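Side-chain contacts in orphan protein TM0875 (Thermotoga maritima, PDB 1O22), which is of unknown function but adopts a new fold and assembles with a second copy of itself: residues K35-I40 with S47-N52; S64-E67 with E71-S74; G112-L117 with N138-E143; Y147-K152 with Y159-Q164. All coordinates share one frame; numbering follows the deposited sequence. Where two conformers were deposited one is given.

How the contacts relate
Along the chain the four contacts follow one another, each closing before the next opens. Contact 1, between helix 31-44 and strand 48-50, stands apart: its centre lies about 39 Å from that of contact 2, on the opposite side of the chain's centre. Contacts 2, 3 and 4 all reach the same mixed sheet. Contacts 2 and 3, centres about 12 Å apart, meet through Lys115. Contacts 3 and 4, with centres about 11 Å apart, share helix 137-152, and Val141 of the first packs on Phe161 and Val163 of the second. Contacts 1 and 2 both touch the second subunit, so that subunit is met at two distant places, while helix 137-152 packs on the sheet.

Contact 1 of 4, residues K35-I40 with S47-N52; sequences KKMKEI and SLEPVN
Ile40 and Leu48 make the buried, apolar part of this contact, while Met37, a selenomethionine, lies on its partly exposed, more polar side. The CD1 methyl of Leu48 packs 3.6 Å from Ile40 CD1 and 3.8 Å from Ile40 CG2, with the two side chains at about a right angle. Ile40 carries CG1 beside its backbone N (chi1 -66°) and CG2 beside its carbonyl carbon, which places both CD1 and CG2 within reach of that one methyl. Both residues are buried, a place suited to branched aliphatic chains. Helix 31-44 and strand 48-50 form a helix-turn-strand unit whose short segments run nearly antiparallel, at 154°. This unit belongs to the dimer: Leu48, Glu49 and Pro50 pair in an antiparallel ladder with a strand of the second subunit, while Ile40 packs on its counterpart Ile40 and Leu48 on Leu48 of that subunit. On the partly exposed flank, Met37 bends at chi3 to bring its terminal CE within 3.1 Å of Leu48 O, a close approach without a hydrogen bond. The chain of Glu49, bent at chi2, crosses that of Met37 at a slant, its OE2 3.9 Å from Met37 CE. One water bridges the two backbones, donating to Met37 O at 2.8 Å and accepting from Leu48 N at 2.9 Å.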
loop_
_atom_site.group_PDB
_atom_site.type_symbol
_atom_site.label_atom_id
_atom_site.label_comp_id
_atom_site.label_asym_id
_atom_site.label_seq_id
_atom_site.Cartn_x
_atom_site.Cartn_y
_atom_site.Cartn_z
ATOM N N LYS A 35 27.194 -3.112 -6.304
ATOM C CA LYS A 35 28.437 -3.232 -5.536
ATOM C C LYS A 35 28.481 -2.165 -4.456
ATOM O O LYS A 35 28.860 -2.456 -3.332
ATOM C CB LYS A 35 29.698 -3.152 -6.421
ATOM C CG LYS A 35 31.006 -3.110 -5.594
ATOM C CD LYS A 35 32.176 -3.878 -6.227
ATOM C CE LYS A 35 33.177 -4.351 -5.137
ATOM N NZ LYS A 35 34.125 -5.389 -5.616
ATOM N N LYS A 36 28.071 -0.939 -4.793
ATOM C CA LYS A 36 28.058 0.164 -3.836
ATOM C C LYS A 36 26.959 -0.018 -2.775
ATOM O O LYS A 36 27.180 0.349 -1.643
ATOM C CB LYS A 36 27.956 1.532 -4.544
ATOM C CG LYS A 36 29.230 1.849 -5.349
ATOM C CD LYS A 36 29.392 3.324 -5.720
ATOM C CE LYS A 36 30.836 3.604 -6.215
ATOM N NZ LYS A 36 31.206 5.045 -6.106
HETATM N N MSE A 37 25.832 -0.639 -3.119
HETATM C CA MSE A 37 24.768 -0.929 -2.142
HETATM C C MSE A 37 25.269 -1.920 -1.124
HETATM O O MSE A 37 25.032 -1.763 0.064
HETATM C CB MSE A 37 23.548 -1.541 -2.828
HETATM C CG MSE A 37 22.734 -0.553 -3.647
HETATM SE SE MSE A 37 21.309 -1.458 -4.696
HETATM C CE MSE A 37 20.805 -2.771 -3.362
ATOM N N LYS A 38 25.968 -2.956 -1.606
ATOM C CA LYS A 38 26.553 -3.949 -0.729
ATOM C C LYS A 38 27.652 -3.351 0.177
ATOM O O LYS A 38 27.670 -3.606 1.373
ATOM C CB LYS A 38 27.065 -5.160 -1.509
ATOM C CG LYS A 38 27.630 -6.253 -0.576
ATOM C CD LYS A 38 27.452 -7.665 -1.162
ATOM C CE LYS A 38 25.998 -8.128 -1.064
ATOM N NZ LYS A 38 25.427 -8.070 0.320
ATOM N N GLU A 39 28.536 -2.537 -0.388
ATOM C CA GLU A 39 29.512 -1.801 0.404
ATOM C C GLU A 39 28.879 -0.939 1.509
ATOM O O GLU A 39 29.358 -0.940 2.638
ATOM C CB GLU A 39 30.378 -0.933 -0.515
ATOM C CG GLU A 39 31.365 -1.750 -1.361
ATOM C CD GLU A 39 32.061 -0.929 -2.445
ATOM O OE1 GLU A 39 32.717 -1.545 -3.321
ATOM O OE2 GLU A 39 31.953 0.327 -2.429
ATOM N N ILE A 40 27.820 -0.192 1.180
ATOM C CA ILE A 40 27.124 0.650 2.169
ATOM C C ILE A 40 26.484 -0.186 3.265
ATOM O O ILE A 40 26.550 0.182 4.418
ATOM C CB ILE A 40 26.070 1.539 1.502
ATOM C CG1 ILE A 40 26.746 2.572 0.582
ATOM C CG2 ILE A 40 25.211 2.257 2.557
ATOM C CD1 ILE A 40 25.776 3.327 -0.297
ATOM N N SER A 47 20.525 -1.241 4.497
ATOM C CA SER A 47 20.276 -1.687 3.132
ATOM C C SER A 47 19.473 -0.637 2.358
ATOM O O SER A 47 18.427 -0.211 2.803
ATOM C CB SER A 47 19.581 -3.039 3.084
ATOM O OG SER A 47 19.261 -3.301 1.719
ATOM N N LEU A 48 20.022 -0.195 1.221
ATOM C CA LEU A 48 19.414 0.808 0.366
ATOM C C LEU A 48 18.839 0.122 -0.870
ATOM O O LEU A 48 19.433 -0.821 -1.373
ATOM C CB LEU A 48 20.459 1.818 -0.043
ATOM C CG LEU A 48 21.119 2.632 1.052
ATOM C CD1 LEU A 48 22.289 3.453 0.510
ATOM C CD2 LEU A 48 20.119 3.541 1.735
ATOM N N GLU A 49 17.650 0.546 -1.291
ATOM C CA GLU A 49 16.999 0.076 -2.490
ATOM C C GLU A 49 16.572 1.292 -3.333
ATOM O O GLU A 49 16.189 2.341 -2.781
ATOM C CB GLU A 49 15.719 -0.724 -2.164
ATOM C CG GLU A 49 15.914 -2.151 -1.643
ATOM C CD GLU A 49 16.195 -3.169 -2.737
ATOM O OE1 GLU A 49 15.435 -3.226 -3.740
ATOM O OE2 GLU A 49 17.191 -3.919 -2.590
ATOM N N PRO A 50 16.556 1.118 -4.653
ATOM C CA PRO A 50 16.158 2.181 -5.571
ATOM C C PRO A 50 14.742 2.653 -5.361
ATOM O O PRO A 50 13.811 1.855 -5.233
ATOM C CB PRO A 50 16.264 1.503 -6.955
ATOM C CG PRO A 50 17.276 0.452 -6.753
ATOM C CD PRO A 50 16.941 -0.107 -5.395
ATOM N N VAL A 51 14.581 3.961 -5.378
ATOM C CA VAL A 51 13.270 4.589 -5.522
ATOM C C VAL A 51 12.831 4.316 -6.964
ATOM O O VAL A 51 13.632 4.431 -7.872
ATOM C CB VAL A 51 13.398 6.129 -5.231
ATOM C CG1 VAL A 51 12.072 6.848 -5.404
ATOM C CG2 VAL A 51 13.913 6.332 -3.817
ATOM N N ASN A 52 11.596 3.894 -7.177
ATOM C CA ASN A 52 11.086 3.656 -8.528
ATOM C C ASN A 52 11.261 4.888 -9.394
ATOM O O ASN A 52 10.954 5.990 -8.980
ATOM C CB ASN A 52 9.622 3.205 -8.525
ATOM C CG ASN A 52 9.453 1.736 -8.131
ATOM O OD1 ASN A 52 10.395 1.091 -7.658
ATOM N ND2 ASN A 52 8.252 1.208 -8.320
HETATM O O HOH W 1 22.914 -0.409 1.253
#

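Contact 2 of 4, residues S64-E67 with E71-S74; sequences SVLE and EVPS
Leu66, at the end of strand 56-66, lays its isobutyl group against Glu71, Val72 and Pro73 in the loop that carries the chain to strand 75-81. The two strands are not neighbours in the mixed sheet, since strands 100-111, 114-119 and 122-128 lie between them, so the loop must span the intervening strands, and Leu66 is one of the places where it packs. Glu71 comes first and gives only its backbone: its carbonyl O lies 4.2 Å from Leu66 CD2, while its side chain points away, as suits an exposed charge, and the residue packs on Pro82 of the second subunit. Val72 follows, crossing Leu66 at about a right angle. The modelled separation of their methyls is too short for two carbons, so the precise fit of the pair is doubtful; Val72 also packs on Pro128. Next, buried Pro73 packs its rigid apolar ring on Tyr126 of strand 122-128 and on Leu80 of the second subunit. With CG beside the backbone N (chi1 -56°), the branch of Leu66 heads toward the loop, and its methyl CD1 ends 4.0 Å from Pro73 CD.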
loop_
_atom_site.group_PDB
_atom_site.type_symbol
_atom_site.label_atom_id
_atom_site.label_comp_id
_atom_site.label_asym_id
_atom_site.label_seq_id
_atom_site.Cartn_x
_atom_site.Cartn_y
_atom_site.Cartn_z
ATOM N N SER A 64 -6.589 -11.324 -10.813
ATOM C CA SER A 64 -7.818 -12.026 -10.497
ATOM C C SER A 64 -8.614 -12.259 -11.758
ATOM O O SER A 64 -8.829 -11.340 -12.548
ATOM C CB SER A 64 -8.633 -11.186 -9.528
ATOM O OG SER A 64 -7.954 -11.038 -8.299
ATOM N N VAL A 65 -9.063 -13.484 -11.955
ATOM C CA VAL A 65 -9.976 -13.828 -13.036
ATOM C C VAL A 65 -11.412 -13.912 -12.472
ATOM O O VAL A 65 -11.664 -14.589 -11.491
ATOM C CB VAL A 65 -9.588 -15.141 -13.707
ATOM C CG1 VAL A 65 -10.518 -15.454 -14.904
ATOM C CG2 VAL A 65 -8.153 -15.038 -14.203
ATOM N N LEU A 66 -12.343 -13.206 -13.102
ATOM C CA LEU A 66 -13.747 -13.209 -12.686
ATOM C C LEU A 66 -14.404 -14.421 -13.296
ATOM O O LEU A 66 -14.103 -14.784 -14.408
ATOM C CB LEU A 66 -14.432 -11.920 -13.147
ATOM C CG LEU A 66 -13.654 -10.692 -12.612
ATOM C CD1 LEU A 66 -13.744 -9.547 -13.598
ATOM C CD2 LEU A 66 -14.139 -10.332 -11.252
ATOM N N GLU A 67 -15.288 -15.059 -12.561
ATOM C CA GLU A 67 -15.976 -16.228 -13.051
ATOM C C GLU A 67 -16.970 -15.853 -14.101
ATOM O O GLU A 67 -17.363 -14.700 -14.226
ATOM C CB GLU A 67 -16.677 -16.992 -11.917
ATOM C CG GLU A 67 -15.689 -17.672 -10.974
ATOM C CD GLU A 67 -16.275 -18.885 -10.277
ATOM O OE1 GLU A 67 -16.864 -18.724 -9.184
ATOM O OE2 GLU A 67 -16.159 -19.998 -10.830
ATOM N N GLU A 71 -19.645 -9.712 -13.865
ATOM C CA GLU A 71 -19.104 -8.421 -14.329
ATOM C C GLU A 71 -17.812 -8.018 -13.678
ATOM O O GLU A 71 -17.600 -8.313 -12.500
ATOM C CB GLU A 71 -20.115 -7.332 -14.034
ATOM C CG GLU A 71 -21.381 -7.470 -14.830
ATOM C CD GLU A 71 -22.390 -6.382 -14.522
ATOM O OE1 GLU A 71 -22.917 -6.366 -13.396
ATOM O OE2 GLU A 71 -22.681 -5.573 -15.423
ATOM N N VAL A 72 -16.951 -7.362 -14.451
ATOM C CA VAL A 72 -15.735 -6.750 -13.921
ATOM C C VAL A 72 -16.115 -5.556 -13.047
ATOM O O VAL A 72 -17.122 -4.919 -13.275
ATOM C CB VAL A 72 -14.727 -6.252 -15.060
ATOM C CG1 VAL A 72 -14.220 -7.424 -15.897
ATOM C CG2 VAL A 72 -15.340 -5.123 -15.944
ATOM N N PRO A 73 -15.319 -5.293 -12.039
ATOM C CA PRO A 73 -15.535 -4.143 -11.179
ATOM C C PRO A 73 -15.205 -2.831 -11.900
ATOM O O PRO A 73 -14.345 -2.761 -12.750
ATOM C CB PRO A 73 -14.543 -4.393 -10.030
ATOM C CG PRO A 73 -13.491 -5.263 -10.583
ATOM C CD PRO A 73 -14.113 -6.064 -11.671
ATOM N N SER A 74 -15.949 -1.798 -11.582
ATOM C CA SER A 74 -15.571 -0.443 -11.910
ATOM C C SER A 74 -15.043 0.358 -10.744
ATOM O O SER A 74 -14.322 1.304 -10.980
ATOM C CB SER A 74 -16.761 0.297 -12.513
ATOM O OG SER A 74 -17.089 -0.271 -13.751
#

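Contact 3 of 4, residues G112-L117 with N138-E143; sequences GDMKIL and NELVEE
Beside Met114, whose methyl reaches Leu140, the ammonium of Lys115 has two oxygen partners: Lys115 NZ hydrogen-bonds to Pro73 O, with a weak bond to Ser74 OG. Neighbours on a strand point to opposite faces, so this lysine reaches the loop after strand 56-66 while Met114, a selenomethionine, points toward helix 137-152. Met114 has CG anti to the backbone N (chi1 151°) and stays extended until a bend at chi3 turns CE against the helix. There Met114 CE lies 4.2 Å from Leu140 O and 4.2 Å from Glu143 CB, one turn apart on the same helical face. Leu140 also offers its CD1, 3.7 Å from Met114 CE, and the two side chains run alongside in opposite senses; because Leu140 was modelled in two conformers, this last fit is less certain. A long unbranched chain suits the span from strand to helix, and on the sheet side it rests on Ile125 and Val127. Glu143, partly exposed, touches with its CB and bends at chi2. Near the start of the helix Glu139 OE1 accepts the backbone N-H of Asn136. Gly112 has a positive phi (59°), easy for a residue without CB, and Asp113 completes the turn. Together they form the type II' turn of a two-residue beta-hairpin between strands 100-111 and 114-119, and the contact is a helix packed on one face of a mixed beta sheet.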
loop_
_atom_site.group_PDB
_atom_site.type_symbol
_atom_site.label_atom_id
_atom_site.label_comp_id
_atom_site.label_asym_id
_atom_site.label_seq_id
_atom_site.Cartn_x
_atom_site.Cartn_y
_atom_site.Cartn_z
ATOM N N GLY A 112 -7.973 -2.421 -22.512
ATOM C CA GLY A 112 -8.714 -3.502 -23.173
ATOM C C GLY A 112 -9.876 -4.023 -22.316
ATOM O O GLY A 112 -10.680 -3.243 -21.816
ATOM N N ASP A 113 -9.925 -5.334 -22.120
ATOM C CA ASP A 113 -10.870 -5.991 -21.183
ATOM C C ASP A 113 -10.452 -5.990 -19.718
ATOM O O ASP A 113 -11.230 -6.410 -18.827
ATOM C CB ASP A 113 -11.066 -7.449 -21.581
ATOM C CG ASP A 113 -11.654 -7.597 -22.944
ATOM O OD1 ASP A 113 -12.056 -6.561 -23.534
ATOM O OD2 ASP A 113 -11.737 -8.708 -23.513
HETATM N N MSE A 114 -9.238 -5.524 -19.450
HETATM C CA MSE A 114 -8.716 -5.529 -18.091
HETATM C C MSE A 114 -9.143 -4.265 -17.335
HETATM O O MSE A 114 -9.233 -3.167 -17.915
HETATM C CB MSE A 114 -7.201 -5.779 -18.157
HETATM C CG MSE A 114 -6.296 -5.265 -17.140
HETATM SE SE MSE A 114 -4.362 -5.646 -17.788
HETATM C CE MSE A 114 -4.464 -7.360 -18.550
ATOM N N LYS A 115 -9.459 -4.459 -16.053
ATOM C CA LYS A 115 -9.604 -3.373 -15.078
ATOM C C LYS A 115 -8.446 -3.405 -14.075
ATOM O O LYS A 115 -8.037 -4.430 -13.601
ATOM C CB LYS A 115 -10.926 -3.468 -14.338
ATOM C CG LYS A 115 -12.105 -3.382 -15.194
ATOM C CD LYS A 115 -12.161 -2.113 -16.071
ATOM C CE LYS A 115 -12.911 -1.023 -15.438
ATOM N NZ LYS A 115 -14.362 -1.282 -15.560
ATOM N N ILE A 116 -7.946 -2.238 -13.747
ATOM C CA ILE A 116 -6.691 -2.106 -13.023
ATOM C C ILE A 116 -6.911 -1.132 -11.876
ATOM O O ILE A 116 -7.349 0.009 -12.083
ATOM C CB ILE A 116 -5.587 -1.560 -13.955
ATOM C CG1 ILE A 116 -5.361 -2.501 -15.137
ATOM C CG2 ILE A 116 -4.318 -1.270 -13.167
ATOM C CD1 ILE A 116 -5.154 -1.797 -16.369
ATOM N N LEU A 117 -6.604 -1.621 -10.687
ATOM C CA LEU A 117 -6.584 -0.865 -9.449
ATOM C C LEU A 117 -5.124 -0.634 -9.063
ATOM O O LEU A 117 -4.344 -1.571 -8.960
ATOM C CB LEU A 117 -7.236 -1.674 -8.347
ATOM C CG LEU A 117 -7.467 -1.003 -6.994
ATOM C CD1 LEU A 117 -8.307 0.290 -7.094
ATOM C CD2 LEU A 117 -8.152 -2.030 -6.105
ATOM N N ASN A 138 2.330 -15.024 -18.993
ATOM C CA ASN A 138 3.206 -14.184 -19.832
ATOM C C ASN A 138 2.436 -13.174 -20.633
ATOM O O ASN A 138 2.814 -12.013 -20.687
ATOM C CB ASN A 138 3.994 -14.989 -20.875
ATOM C CG ASN A 138 5.003 -15.930 -20.268
ATOM O OD1 ASN A 138 4.962 -16.222 -19.064
ATOM N ND2 ASN A 138 5.942 -16.412 -21.110
ATOM N N GLU A 139 1.363 -13.624 -21.271
ATOM C CA GLU A 139 0.534 -12.773 -22.105
ATOM C C GLU A 139 -0.140 -11.666 -21.294
ATOM O O GLU A 139 -0.137 -10.515 -21.710
ATOM C CB GLU A 139 -0.546 -13.584 -22.803
ATOM C CG GLU A 139 -0.049 -14.515 -23.893
ATOM C CD GLU A 139 -1.195 -15.341 -24.458
ATOM O OE1 GLU A 139 -1.531 -16.366 -23.855
ATOM O OE2 GLU A 139 -1.777 -14.940 -25.484
ATOM N N LEU A 140 -0.691 -12.032 -20.144
ATOM C CA LEU A 140 -1.279 -11.070 -19.221
ATOM C C LEU A 140 -0.283 -10.041 -18.712
ATOM O O LEU A 140 -0.558 -8.850 -18.723
ATOM C CB LEU A 140 -1.943 -11.754 -18.010
ATOM C CG LEU A 140 -3.407 -12.178 -18.078
ATOM C CD1 LEU A 140 -4.278 -10.989 -17.765
ATOM C CD2 LEU A 140 -3.745 -12.788 -19.443
ATOM N N VAL A 141 0.827 -10.511 -18.194
ATOM C CA VAL A 141 1.874 -9.621 -17.694
ATOM C C VAL A 141 2.357 -8.682 -18.801
ATOM O O VAL A 141 2.540 -7.492 -18.546
ATOM C CB VAL A 141 3.045 -10.372 -17.048
ATOM C CG1 VAL A 141 4.189 -9.410 -16.686
ATOM C CG2 VAL A 141 2.568 -11.079 -15.750
ATOM N N GLU A 142 2.534 -9.186 -20.017
ATOM C CA GLU A 142 3.030 -8.324 -21.078
ATOM C C GLU A 142 2.032 -7.221 -21.411
ATOM O O GLU A 142 2.439 -6.071 -21.659
ATOM C CB GLU A 142 3.402 -9.062 -22.359
ATOM C CG GLU A 142 3.885 -8.076 -23.453
ATOM C CD GLU A 142 5.165 -7.300 -23.082
ATOM O OE1 GLU A 142 5.103 -6.108 -22.605
ATOM O OE2 GLU A 142 6.258 -7.890 -23.275
ATOM N N GLU A 143 0.738 -7.551 -21.412
ATOM C CA GLU A 143 -0.293 -6.511 -21.604
ATOM C C GLU A 143 -0.260 -5.510 -20.461
ATOM O O GLU A 143 -0.396 -4.322 -20.684
ATOM C CB GLU A 143 -1.701 -7.091 -21.683
ATOM C CG GLU A 143 -2.151 -7.429 -23.080
ATOM C CD GLU A 143 -2.644 -6.211 -23.855
ATOM O OE1 GLU A 143 -3.811 -5.755 -23.631
ATOM O OE2 GLU A 143 -1.863 -5.726 -24.708
#

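Contact 4 of 4, residues Y147-K152 with Y159-Q164; sequences YFFESK and YTFSVQ
An offset aromatic stack fastens the last turns of helix 137-152 to the beginning of strand 159-165, in the buried layer between helix and sheet. The rings of Phe149 and Tyr159 lie 4.5 Å apart between centroids, with planes only 18° from parallel. The overlap is displaced toward the rims: Phe149 CE1 sits over Tyr159 CG at 3.6 Å, and Phe149 CZ meets the methylene Tyr159 CB at 3.5 Å. In both residues CG lies beside the backbone N (chi1 -68° and -66°), which directs the two rings toward one another. This is helix-on-sheet packing at an outer strand, for 159-165 pairs only with strand 19-25 within the chain. Trp154 and Pro156, from the connecting loop, also pack on Phe149. Phe161 approaches the edge of the Phe149 ring, its CD2 at 4.5 Å from Phe149 CE2. Replacing Phe149 with alanine removes the ring, which is likely to leave Tyr159 without its stacking partner and open a gap between helix and strand. Tyrosine suits position 159 because its ring stacks while its OH bonds to Glu54 O. Within the helix, Ser151 OG donates to Phe148 O at 2.6 Å.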
loop_
_atom_site.group_PDB
_atom_site.type_symbol
_atom_site.label_atom_id
_atom_site.label_comp_id
_atom_site.label_asym_id
_atom_site.label_seq_id
_atom_site.Cartn_x
_atom_site.Cartn_y
_atom_site.Cartn_z
ATOM N N TYR A 147 0.435 -1.247 -20.498
ATOM C CA TYR A 147 -0.357 -0.316 -19.719
ATOM C C TYR A 147 0.499 0.488 -18.738
ATOM O O TYR A 147 0.368 1.727 -18.660
ATOM C CB TYR A 147 -1.483 -1.027 -18.927
ATOM C CG TYR A 147 -2.044 -0.165 -17.830
ATOM C CD1 TYR A 147 -3.015 0.819 -18.107
ATOM C CD2 TYR A 147 -1.595 -0.288 -16.525
ATOM C CE1 TYR A 147 -3.519 1.634 -17.107
ATOM C CE2 TYR A 147 -2.077 0.532 -15.527
ATOM C CZ TYR A 147 -3.057 1.473 -15.810
ATOM O OH TYR A 147 -3.537 2.271 -14.775
ATOM N N PHE A 148 1.345 -0.210 -17.992
ATOM C CA PHE A 148 2.173 0.400 -16.962
ATOM C C PHE A 148 3.137 1.464 -17.539
ATOM O O PHE A 148 3.154 2.606 -17.111
ATOM C CB PHE A 148 2.938 -0.681 -16.164
ATOM C CG PHE A 148 3.948 -0.106 -15.180
ATOM C CD1 PHE A 148 3.559 0.352 -13.949
ATOM C CD2 PHE A 148 5.289 0.023 -15.549
ATOM C CE1 PHE A 148 4.473 0.925 -13.085
ATOM C CE2 PHE A 148 6.221 0.564 -14.683
ATOM C CZ PHE A 148 5.816 1.039 -13.459
ATOM N N PHE A 149 3.912 1.091 -18.537
ATOM C CA PHE A 149 4.837 2.036 -19.165
ATOM C C PHE A 149 4.086 3.208 -19.780
ATOM O O PHE A 149 4.463 4.342 -19.577
ATOM C CB PHE A 149 5.744 1.334 -20.201
ATOM C CG PHE A 149 6.720 0.378 -19.586
ATOM C CD1 PHE A 149 7.484 0.755 -18.506
ATOM C CD2 PHE A 149 6.830 -0.929 -20.046
ATOM C CE1 PHE A 149 8.365 -0.124 -17.927
ATOM C CE2 PHE A 149 7.711 -1.797 -19.453
ATOM C CZ PHE A 149 8.468 -1.396 -18.403
ATOM N N GLU A 150 3.004 2.941 -20.495
ATOM C CA GLU A 150 2.236 4.026 -21.098
ATOM C C GLU A 150 1.642 4.982 -20.040
ATOM O O GLU A 150 1.637 6.204 -20.235
ATOM C CB GLU A 150 1.165 3.484 -22.031
ATOM C CG GLU A 150 1.751 2.830 -23.278
ATOM C CD GLU A 150 0.726 2.050 -24.102
ATOM O OE1 GLU A 150 -0.474 2.063 -23.742
ATOM O OE2 GLU A 150 1.124 1.420 -25.116
ATOM N N SER A 151 1.214 4.440 -18.908
ATOM C CA SER A 151 0.725 5.235 -17.779
ATOM C C SER A 151 1.780 6.206 -17.212
ATOM O O SER A 151 1.432 7.247 -16.620
ATOM C CB SER A 151 0.164 4.333 -16.647
ATOM O OG SER A 151 1.185 3.711 -15.836
ATOM N N LYS A 152 3.054 5.853 -17.361
ATOM C CA LYS A 152 4.152 6.668 -16.854
ATOM C C LYS A 152 4.690 7.623 -17.897
ATOM O O LYS A 152 5.514 8.480 -17.580
ATOM C CB LYS A 152 5.302 5.778 -16.358
ATOM C CG LYS A 152 4.934 4.890 -15.195
ATOM C CD LYS A 152 4.617 5.693 -13.946
ATOM C CE LYS A 152 4.256 4.748 -12.859
ATOM N NZ LYS A 152 4.023 5.377 -11.554
ATOM N N TYR A 159 12.569 -0.900 -22.326
ATOM C CA TYR A 159 12.659 -1.630 -21.059
ATOM C C TYR A 159 12.695 -3.140 -21.217
ATOM O O TYR A 159 12.137 -3.697 -22.159
ATOM C CB TYR A 159 11.454 -1.289 -20.138
ATOM C CG TYR A 159 11.485 0.142 -19.694
ATOM C CD1 TYR A 159 12.080 0.495 -18.520
ATOM C CD2 TYR A 159 10.988 1.144 -20.505
ATOM C CE1 TYR A 159 12.169 1.789 -18.150
ATOM C CE2 TYR A 159 11.062 2.453 -20.150
ATOM C CZ TYR A 159 11.652 2.779 -18.952
ATOM O OH TYR A 159 11.737 4.096 -18.592
ATOM N N THR A 160 13.368 -3.781 -20.274
ATOM C CA THR A 160 13.176 -5.186 -19.992
ATOM C C THR A 160 12.574 -5.306 -18.595
ATOM O O THR A 160 12.601 -4.356 -17.790
ATOM C CB THR A 160 14.487 -5.973 -20.062
ATOM O OG1 THR A 160 15.388 -5.564 -19.022
ATOM C CG2 THR A 160 15.229 -5.701 -21.360
ATOM N N PHE A 161 12.010 -6.459 -18.297
ATOM C CA PHE A 161 11.500 -6.715 -16.941
ATOM C C PHE A 161 11.609 -8.197 -16.586
ATOM O O PHE A 161 11.636 -9.038 -17.473
ATOM C CB PHE A 161 10.073 -6.163 -16.765
ATOM C CG PHE A 161 9.061 -6.742 -17.719
ATOM C CD1 PHE A 161 8.420 -7.930 -17.421
ATOM C CD2 PHE A 161 8.766 -6.101 -18.919
ATOM C CE1 PHE A 161 7.519 -8.507 -18.319
ATOM C CE2 PHE A 161 7.858 -6.652 -19.795
ATOM C CZ PHE A 161 7.230 -7.864 -19.498
ATOM N N SER A 162 11.735 -8.510 -15.302
ATOM C CA SER A 162 11.637 -9.899 -14.833
ATOM C C SER A 162 10.521 -10.061 -13.805
ATOM O O SER A 162 10.198 -9.132 -13.042
ATOM C CB SER A 162 12.947 -10.384 -14.209
ATOM O OG SER A 162 13.341 -9.512 -13.167
ATOM N N VAL A 163 9.969 -11.273 -13.783
ATOM C CA VAL A 163 8.854 -11.625 -12.935
ATOM C C VAL A 163 9.297 -12.709 -11.943
ATOM O O VAL A 163 10.019 -13.621 -12.314
ATOM C CB VAL A 163 7.711 -12.149 -13.783
ATOM C CG1 VAL A 163 6.437 -12.330 -12.917
ATOM C CG2 VAL A 163 7.445 -11.218 -14.924
ATOM N N GLN A 164 8.866 -12.582 -10.691
ATOM C CA GLN A 164 9.144 -13.554 -9.627
ATOM C C GLN A 164 7.836 -13.789 -8.874
ATOM O O GLN A 164 7.101 -12.862 -8.592
ATOM C CB GLN A 164 10.224 -13.007 -8.683
ATOM C CG GLN A 164 10.569 -13.888 -7.485
#